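Local coordinates for protein putative aminooxidase (PDB 2BA9) that isomerises polyunsaturated fatty acids to yield conjugated linoleic acid, with flavin-adenine dinucleotide as its bound cofactor, at residues A[17-22]-A[211-216]; A[32-37]-A[219-224]. All blocks are in the same frame, centred on the assembly; numbering follows the deposited sequence.

In the fold
Contact 1 and contact 2 lie side by side in the FAD-binding part of the fold, their centres about 10 Å apart, and both build on one beta-alpha-beta unit, in which strand 9-12, helix 16-28 and strand 33-36, an edge strand of a four-stranded parallel sheet, follow each other. Helix 204-215 packs on helix 16-28 in contact 1, and the chain just beyond it, 219-224, runs along the strand in contact 2. N213 joins the two, its OD1 lying 2.8 Å from A220 N in a probable hydrogen bond. Both reach FAD at different places: A17 N holds the phosphate oxygen O1P, whereas E37 takes the ribose hydroxyls O2B and O3B of the adenosine half.

Contact 1 of 2, residues A[17-22]-A[211-216]; sequences AGLAAG and HLNATL. With FAD (flavin-adenine dinucleotide), chain D.
L19 points toward L212 and N213 of helix 204-215 and toward L216 just after it. Its CB meets L212 CD2 at 3.9 Å, while its CD2 reaches the other way to N213. CG of L19 stands anti to the carbonyl carbon (chi1 -64°), and from there CD2 comes within 3.5 Å of N213 OD1, the two side chains lying at a slant to each other. That oxygen is an acceptor for A220 N, so the methyl rests beside an amide already engaged. Further along, L216 CD1 lies 4.2 Å from L19 CD2, and L216 CD2 4.2 Å from G22 C. G22 has no side chain, which leaves room for L216 CD1 where a CB would point. The axes of 17-22 and 211-215 come within 10.0 Å at 30°, in roughly the same direction. L212 also packs against I73, R76 and T77 of helix 68-77. At the start of 17-22, A17 N donates to FAD O1P at 3.1 Å (N-H...O 158°), as expected of the helix that follows a Rossmann-type glycine-rich turn. Leucine methyls packed on one another and beside the N213 amide join the segments, while the A17 amide binds the cofactor's pyrophosphate.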
loop_
_atom_site.group_PDB
_atom_site.type_symbol
_atom_site.label_atom_id
_atom_site.label_comp_id
_atom_site.label_asym_id
_atom_site.label_seq_id
_atom_site.Cartn_x
_atom_site.Cartn_y
_atom_site.Cartn_z
ATOM N N ALA A 17 -3.406 -0.691 -9.561
ATOM C CA ALA A 17 -2.287 -0.613 -10.507
ATOM C C ALA A 17 -2.659 -1.154 -11.893
ATOM O O ALA A 17 -2.310 -0.554 -12.902
ATOM C CB ALA A 17 -1.075 -1.347 -9.962
ATOM N N GLY A 18 -3.365 -2.284 -11.927
ATOM C CA GLY A 18 -3.792 -2.892 -13.183
ATOM C C GLY A 18 -4.840 -2.048 -13.871
ATOM O O GLY A 18 -4.753 -1.771 -15.064
ATOM N N LEU A 19 -5.842 -1.641 -13.095
ATOM C CA LEU A 19 -6.919 -0.821 -13.616
ATOM C C LEU A 19 -6.401 0.522 -14.146
ATOM O O LEU A 19 -6.886 1.016 -15.156
ATOM C CB LEU A 19 -7.985 -0.608 -12.545
ATOM C CG LEU A 19 -8.723 -1.862 -12.077
ATOM C CD1 LEU A 19 -9.567 -1.537 -10.860
ATOM C CD2 LEU A 19 -9.573 -2.474 -13.215
ATOM N N ALA A 20 -5.420 1.094 -13.459
ATOM C CA ALA A 20 -4.803 2.368 -13.884
ATOM C C ALA A 20 -3.970 2.184 -15.144
ATOM O O ALA A 20 -3.922 3.063 -16.006
ATOM C CB ALA A 20 -3.939 2.939 -12.764
ATOM N N ALA A 21 -3.298 1.042 -15.240
ATOM C CA ALA A 21 -2.502 0.720 -16.408
ATOM C C ALA A 21 -3.420 0.683 -17.620
ATOM O O ALA A 21 -3.107 1.253 -18.680
ATOM C CB ALA A 21 -1.792 -0.609 -16.214
ATOM N N GLY A 22 -4.573 0.034 -17.448
ATOM C CA GLY A 22 -5.584 -0.011 -18.501
ATOM C C GLY A 22 -6.084 1.369 -18.884
ATOM O O GLY A 22 -6.079 1.732 -20.064
ATOM N N HIS A 211 -15.912 1.459 -10.389
ATOM C CA HIS A 211 -16.412 2.355 -11.427
ATOM C C HIS A 211 -15.384 2.630 -12.534
ATOM O O HIS A 211 -15.744 2.724 -13.702
ATOM C CB HIS A 211 -16.868 3.664 -10.817
ATOM C CG HIS A 211 -17.895 3.501 -9.747
ATOM N ND1 HIS A 211 -18.071 4.427 -8.745
ATOM C CD2 HIS A 211 -18.778 2.501 -9.500
ATOM C CE1 HIS A 211 -19.038 4.019 -7.942
ATOM N NE2 HIS A 211 -19.479 2.852 -8.376
ATOM N N LEU A 212 -14.112 2.755 -12.173
ATOM C CA LEU A 212 -13.061 2.895 -13.173
ATOM C C LEU A 212 -13.091 1.731 -14.171
ATOM O O LEU A 212 -12.992 1.938 -15.388
ATOM C CB LEU A 212 -11.672 2.978 -12.517
ATOM C CG LEU A 212 -10.461 3.030 -13.471
ATOM C CD1 LEU A 212 -10.535 4.232 -14.456
ATOM C CD2 LEU A 212 -9.173 3.053 -12.671
ATOM N N ASN A 213 -13.186 0.524 -13.631
ATOM C CA ASN A 213 -13.313 -0.702 -14.407
ATOM C C ASN A 213 -14.455 -0.588 -15.398
ATOM O O ASN A 213 -14.280 -0.843 -16.586
ATOM C CB ASN A 213 -13.548 -1.895 -13.458
ATOM C CG ASN A 213 -13.475 -3.252 -14.162
ATOM O OD1 ASN A 213 -12.498 -3.548 -14.845
ATOM N ND2 ASN A 213 -14.497 -4.096 -13.957
ATOM N N ALA A 214 -15.622 -0.170 -14.903
ATOM C CA ALA A 214 -16.786 0.068 -15.747
ATOM C C ALA A 214 -16.508 1.053 -16.888
ATOM O O ALA A 214 -16.952 0.840 -17.997
ATOM C CB ALA A 214 -17.970 0.543 -14.906
ATOM N N THR A 215 -15.749 2.111 -16.631
ATOM C CA THR A 215 -15.474 3.119 -17.676
ATOM C C THR A 215 -14.476 2.652 -18.746
ATOM O O THR A 215 -14.353 3.283 -19.801
ATOM C CB THR A 215 -14.934 4.432 -17.069
ATOM O OG1 THR A 215 -13.621 4.205 -16.557
ATOM C CG2 THR A 215 -15.845 4.940 -15.958
ATOM N N LEU A 216 -13.743 1.578 -18.462
ATOM C CA LEU A 216 -12.755 1.030 -19.398
ATOM C C LEU A 216 -13.407 0.427 -20.640
ATOM O O LEU A 216 -14.475 -0.188 -20.559
ATOM C CB LEU A 216 -11.919 -0.078 -18.730
ATOM C CG LEU A 216 -11.064 0.334 -17.535
ATOM C CD1 LEU A 216 -10.237 -0.844 -17.041
ATOM C CD2 LEU A 216 -10.181 1.547 -17.900
HETATM P PA FAD D . -3.383 -4.960 -5.013
HETATM O O1A FAD D . -4.270 -3.891 -4.444
HETATM O O2A FAD D . -2.904 -6.030 -4.053
HETATM O O5B FAD D . -4.183 -5.721 -6.173
HETATM C C5B FAD D . -3.499 -6.731 -6.877
HETATM C C4B FAD D . -4.467 -7.494 -7.758
HETATM O O4B FAD D . -3.749 -8.474 -8.480
HETATM C C3B FAD D . -5.558 -8.189 -6.941
HETATM O O3B FAD D . -6.829 -7.835 -7.438
HETATM C C2B FAD D . -5.238 -9.657 -7.096
HETATM O O2B FAD D . -6.385 -10.497 -6.959
HETATM C C1B FAD D . -4.497 -9.669 -8.445
HETATM N N9A FAD D . -3.650 -10.870 -8.554
HETATM C C8A FAD D . -2.691 -11.306 -7.664
HETATM N N7A FAD D . -2.160 -12.472 -8.129
HETATM C C5A FAD D . -2.770 -12.782 -9.306
HETATM C C6A FAD D . -2.641 -13.858 -10.208
HETATM N N6A FAD D . -1.507 -14.630 -10.167
HETATM N N1A FAD D . -3.417 -13.860 -11.362
HETATM C C2A FAD D . -4.350 -12.862 -11.606
HETATM N N3A FAD D . -4.471 -11.811 -10.707
HETATM C C4A FAD D . -3.716 -11.778 -9.573
HETATM N N1 FAD D . -3.372 2.765 0.371
HETATM C C2 FAD D . -3.439 4.142 0.437
HETATM O O2 FAD D . -3.146 4.819 -0.548
HETATM N N3 FAD D . -3.807 4.755 1.619
HETATM C C4 FAD D . -4.136 3.996 2.722
HETATM O O4 FAD D . -4.480 4.579 3.763
HETATM C C4X FAD D . -4.083 2.600 2.653
HETATM N N5 FAD D . -4.384 1.806 3.746
HETATM C C5X FAD D . -4.492 0.432 3.641
HETATM C C6 FAD D . -4.936 -0.329 4.720
HETATM C C7 FAD D . -5.076 -1.708 4.586
HETATM C C7M FAD D . -5.573 -2.495 5.765
HETATM C C8 FAD D . -4.759 -2.324 3.378
HETATM C C8M FAD D . -4.889 -3.805 3.184
HETATM C C9 FAD D . -4.311 -1.555 2.308
HETATM C C9A FAD D . -4.162 -0.173 2.426
HETATM N N10 FAD D . -3.690 0.622 1.365
HETATM C C10 FAD D . -3.716 1.995 1.455
HETATM C "C1'" FAD D . -2.850 0.034 0.281
HETATM C "C2'" FAD D . -3.614 -0.087 -1.032
HETATM O "O2'" FAD D . -4.894 -0.684 -0.852
HETATM C "C3'" FAD D . -2.756 -0.903 -1.985
HETATM O "O3'" FAD D . -1.437 -0.351 -2.023
HETATM C "C4'" FAD D . -3.372 -0.944 -3.374
HETATM O "O4'" FAD D . -4.556 -1.733 -3.390
HETATM C "C5'" FAD D . -2.330 -1.473 -4.348
HETATM O "O5'" FAD D . -2.935 -1.814 -5.563
HETATM P P FAD D . -2.226 -2.888 -6.548
HETATM O O1P FAD D . -3.094 -3.142 -7.766
HETATM O O2P FAD D . -0.881 -2.359 -6.906
HETATM O O3P FAD D . -2.122 -4.260 -5.721
#

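Contact 2 of 2, residues A[32-37]-A[219-224]; sequences DYTILE and PAERNV. With FAD (flavin-adenine dinucleotide), chain D.
I35 and E37 pair with E221 through their backbones, gripping it by both N and O. E221 N donates a hydrogen bond to I35 O at 2.8 Å, and E221 O accepts from E37 N at 2.9 Å, with the donor almost in line with the carbonyl (C=O...N 178°). L36 and E221 thus form a single bridge, which adds a short irregular edge to strand 33-36; on the strand's other side L36 bonds to I11 and G13. The carbonyl of E37 is used next: V224 N donates to it at 3.0 Å, lying 25° out of the carbonyl plane, after the chain has turned through R222 and N223. Before the bridge, where the two backbones are farther apart, a water accepts a hydrogen bond from I35 N and donates one to P219 O. Aliphatic contacts accompany the bonds, I35 CG2 against A220 CB and L36 CD2 touching both E221 CB and V224 CG1. The side chain of E37 leaves this ladder for FAD. With CG anti to the backbone N (chi1 170°) and a bend at chi2, its carboxylate takes both ribose hydroxyls, O3B at 2.6 Å from OE1 and O2B at 2.5 Å from OE2. A14 N also binds OE1, and T39 OG1 binds OE2, so each oxygen has a second partner that helps to fix the group's rotation. An acidic residue following the second strand, gripping the adenosine ribose, is a hallmark of Rossmann-type FAD sites. The chemistry implies that one residue serves twice, its main chain stitching 219-224 to the sheet and its carboxylate holding the cofactor.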
loop_
_atom_site.group_PDB
_atom_site.type_symbol
_atom_site.label_atom_id
_atom_site.label_comp_id
_atom_site.label_asym_id
_atom_site.label_seq_id
_atom_site.Cartn_x
_atom_site.Cartn_y
_atom_site.Cartn_z
ATOM N N ASP A 32 -6.008 -2.331 -27.498
ATOM C CA ASP A 32 -6.003 -3.793 -27.474
ATOM C C ASP A 32 -5.287 -4.265 -26.211
ATOM O O ASP A 32 -4.233 -4.880 -26.256
ATOM C CB ASP A 32 -5.334 -4.337 -28.738
ATOM C CG ASP A 32 -5.525 -5.824 -28.919
ATOM O OD1 ASP A 32 -5.993 -6.520 -27.984
ATOM O OD2 ASP A 32 -5.198 -6.300 -30.027
ATOM N N TYR A 33 -5.886 -3.960 -25.071
ATOM C CA TYR A 33 -5.372 -4.420 -23.801
ATOM C C TYR A 33 -6.395 -5.363 -23.188
ATOM O O TYR A 33 -7.591 -5.279 -23.483
ATOM C CB TYR A 33 -5.065 -3.239 -22.863
ATOM C CG TYR A 33 -6.290 -2.461 -22.436
ATOM C CD1 TYR A 33 -7.050 -2.856 -21.328
ATOM C CD2 TYR A 33 -6.701 -1.336 -23.149
ATOM C CE1 TYR A 33 -8.183 -2.145 -20.950
ATOM C CE2 TYR A 33 -7.823 -0.626 -22.777
ATOM C CZ TYR A 33 -8.562 -1.035 -21.680
ATOM O OH TYR A 33 -9.678 -0.314 -21.325
ATOM N N THR A 34 -5.910 -6.276 -22.355
ATOM C CA THR A 34 -6.758 -7.178 -21.586
ATOM C C THR A 34 -6.213 -7.218 -20.167
ATOM O O THR A 34 -5.004 -7.395 -19.978
ATOM C CB THR A 34 -6.746 -8.621 -22.174
ATOM O OG1 THR A 34 -7.308 -8.604 -23.494
ATOM C CG2 THR A 34 -7.564 -9.590 -21.313
ATOM N N ILE A 35 -7.094 -7.023 -19.184
ATOM C CA ILE A 35 -6.724 -7.134 -17.779
ATOM C C ILE A 35 -7.183 -8.473 -17.210
ATOM O O ILE A 35 -8.364 -8.826 -17.287
ATOM C CB ILE A 35 -7.316 -6.007 -16.913
ATOM C CG1 ILE A 35 -6.918 -4.625 -17.435
ATOM C CG2 ILE A 35 -6.834 -6.160 -15.460
ATOM C CD1 ILE A 35 -7.869 -3.492 -16.961
ATOM N N LEU A 36 -6.253 -9.213 -16.618
ATOM C CA LEU A 36 -6.546 -10.554 -16.101
ATOM C C LEU A 36 -6.482 -10.598 -14.567
ATOM O O LEU A 36 -5.411 -10.405 -13.970
ATOM C CB LEU A 36 -5.580 -11.575 -16.702
ATOM C CG LEU A 36 -5.550 -11.680 -18.220
ATOM C CD1 LEU A 36 -4.384 -12.550 -18.654
ATOM C CD2 LEU A 36 -6.864 -12.223 -18.749
ATOM N N GLU A 37 -7.640 -10.865 -13.951
ATOM C CA GLU A 37 -7.813 -10.873 -12.498
ATOM C C GLU A 37 -8.162 -12.260 -11.998
ATOM O O GLU A 37 -9.072 -12.904 -12.521
ATOM C CB GLU A 37 -8.925 -9.905 -12.097
ATOM C CG GLU A 37 -9.374 -9.986 -10.657
ATOM C CD GLU A 37 -8.274 -9.727 -9.633
ATOM O OE1 GLU A 37 -7.462 -8.791 -9.796
ATOM O OE2 GLU A 37 -8.253 -10.449 -8.622
ATOM N N PRO A 219 -13.099 -3.801 -19.550
ATOM C CA PRO A 219 -13.130 -4.164 -18.142
ATOM C C PRO A 219 -12.394 -5.478 -17.838
ATOM O O PRO A 219 -12.187 -6.331 -18.724
ATOM C CB PRO A 219 -14.627 -4.286 -17.859
ATOM C CG PRO A 219 -15.256 -3.358 -18.834
ATOM C CD PRO A 219 -14.453 -3.515 -20.065
ATOM N N ALA A 220 -11.976 -5.639 -16.590
ATOM C CA ALA A 220 -11.188 -6.807 -16.222
ATOM C C ALA A 220 -11.927 -8.109 -16.525
ATOM O O ALA A 220 -13.141 -8.213 -16.338
ATOM C CB ALA A 220 -10.795 -6.760 -14.754
ATOM N N GLU A 221 -11.170 -9.083 -17.023
ATOM C CA GLU A 221 -11.585 -10.483 -17.064
ATOM C C GLU A 221 -11.340 -11.084 -15.675
ATOM O O GLU A 221 -10.225 -11.030 -15.177
ATOM C CB GLU A 221 -10.756 -11.231 -18.101
ATOM C CG GLU A 221 -10.859 -10.637 -19.501
ATOM C CD GLU A 221 -12.071 -11.120 -20.292
ATOM O OE1 GLU A 221 -13.083 -11.541 -19.698
ATOM O OE2 GLU A 221 -12.004 -11.068 -21.541
ATOM N N ARG A 222 -12.373 -11.642 -15.047
ATOM C CA ARG A 222 -12.266 -12.118 -13.664
ATOM C C ARG A 222 -12.136 -13.628 -13.636
ATOM O O ARG A 222 -12.218 -14.273 -14.678
ATOM C CB ARG A 222 -13.496 -11.680 -12.884
ATOM C CG ARG A 222 -13.764 -10.201 -13.054
ATOM C CD ARG A 222 -14.702 -9.662 -12.012
ATOM N NE ARG A 222 -15.197 -8.355 -12.413
ATOM C CZ ARG A 222 -16.007 -7.599 -11.687
ATOM N NH1 ARG A 222 -16.457 -8.028 -10.518
ATOM N NH2 ARG A 222 -16.395 -6.416 -12.152
ATOM N N ASN A 223 -11.928 -14.184 -12.445
ATOM C CA ASN A 223 -11.857 -15.632 -12.257
ATOM C C ASN A 223 -10.884 -16.338 -13.205
ATOM O O ASN A 223 -11.091 -17.498 -13.577
ATOM C CB ASN A 223 -13.261 -16.232 -12.374
ATOM C CG ASN A 223 -14.211 -15.607 -11.396
ATOM O OD1 ASN A 223 -14.117 -15.855 -10.195
ATOM N ND2 ASN A 223 -15.098 -14.747 -11.888
ATOM N N VAL A 224 -9.818 -15.629 -13.573
ATOM C CA VAL A 224 -8.815 -16.153 -14.484
ATOM C C VAL A 224 -7.656 -16.765 -13.701
ATOM O O VAL A 224 -6.864 -16.056 -13.076
ATOM C CB VAL A 224 -8.321 -15.066 -15.457
ATOM C CG1 VAL A 224 -7.220 -15.605 -16.386
ATOM C CG2 VAL A 224 -9.501 -14.524 -16.279
HETATM P PA FAD D . -3.383 -4.960 -5.013
HETATM O O1A FAD D . -4.270 -3.891 -4.444
HETATM O O2A FAD D . -2.904 -6.030 -4.053
HETATM O O5B FAD D . -4.183 -5.721 -6.173
HETATM C C5B FAD D . -3.499 -6.731 -6.877
HETATM C C4B FAD D . -4.467 -7.494 -7.758
HETATM O O4B FAD D . -3.749 -8.474 -8.480
HETATM C C3B FAD D . -5.558 -8.189 -6.941
HETATM O O3B FAD D . -6.829 -7.835 -7.438
HETATM C C2B FAD D . -5.238 -9.657 -7.096
HETATM O O2B FAD D . -6.385 -10.497 -6.959
HETATM C C1B FAD D . -4.497 -9.669 -8.445
HETATM N N9A FAD D . -3.650 -10.870 -8.554
HETATM C C8A FAD D . -2.691 -11.306 -7.664
HETATM N N7A FAD D . -2.160 -12.472 -8.129
HETATM C C5A FAD D . -2.770 -12.782 -9.306
HETATM C C6A FAD D . -2.641 -13.858 -10.208
HETATM N N6A FAD D . -1.507 -14.630 -10.167
HETATM N N1A FAD D . -3.417 -13.860 -11.362
HETATM C C2A FAD D . -4.350 -12.862 -11.606
HETATM N N3A FAD D . -4.471 -11.811 -10.707
HETATM C C4A FAD D . -3.716 -11.778 -9.573
HETATM N N1 FAD D . -3.372 2.765 0.371
HETATM C C2 FAD D . -3.439 4.142 0.437
HETATM O O2 FAD D . -3.146 4.819 -0.548
HETATM N N3 FAD D . -3.807 4.755 1.619
HETATM C C4 FAD D . -4.136 3.996 2.722
HETATM O O4 FAD D . -4.480 4.579 3.763
HETATM C C4X FAD D . -4.083 2.600 2.653
HETATM N N5 FAD D . -4.384 1.806 3.746
HETATM C C5X FAD D . -4.492 0.432 3.641
HETATM C C6 FAD D . -4.936 -0.329 4.720
HETATM C C7 FAD D . -5.076 -1.708 4.586
HETATM C C7M FAD D . -5.573 -2.495 5.765
HETATM C C8 FAD D . -4.759 -2.324 3.378
HETATM C C8M FAD D . -4.889 -3.805 3.184
HETATM C C9 FAD D . -4.311 -1.555 2.308
HETATM C C9A FAD D . -4.162 -0.173 2.426
HETATM N N10 FAD D . -3.690 0.622 1.365
HETATM C C10 FAD D . -3.716 1.995 1.455
HETATM C "C1'" FAD D . -2.850 0.034 0.281
HETATM C "C2'" FAD D . -3.614 -0.087 -1.032
HETATM O "O2'" FAD D . -4.894 -0.684 -0.852
HETATM C "C3'" FAD D . -2.756 -0.903 -1.985
HETATM O "O3'" FAD D . -1.437 -0.351 -2.023
HETATM C "C4'" FAD D . -3.372 -0.944 -3.374
HETATM O "O4'" FAD D . -4.556 -1.733 -3.390
HETATM C "C5'" FAD D . -2.330 -1.473 -4.348
HETATM O "O5'" FAD D . -2.935 -1.814 -5.563
HETATM P P FAD D . -2.226 -2.888 -6.548
HETATM O O1P FAD D . -3.094 -3.142 -7.766
HETATM O O2P FAD D . -0.881 -2.359 -6.906
HETATM O O3P FAD D . -2.122 -4.260 -5.721
HETATM O O HOH W 1 -9.788 -6.546 -19.841
#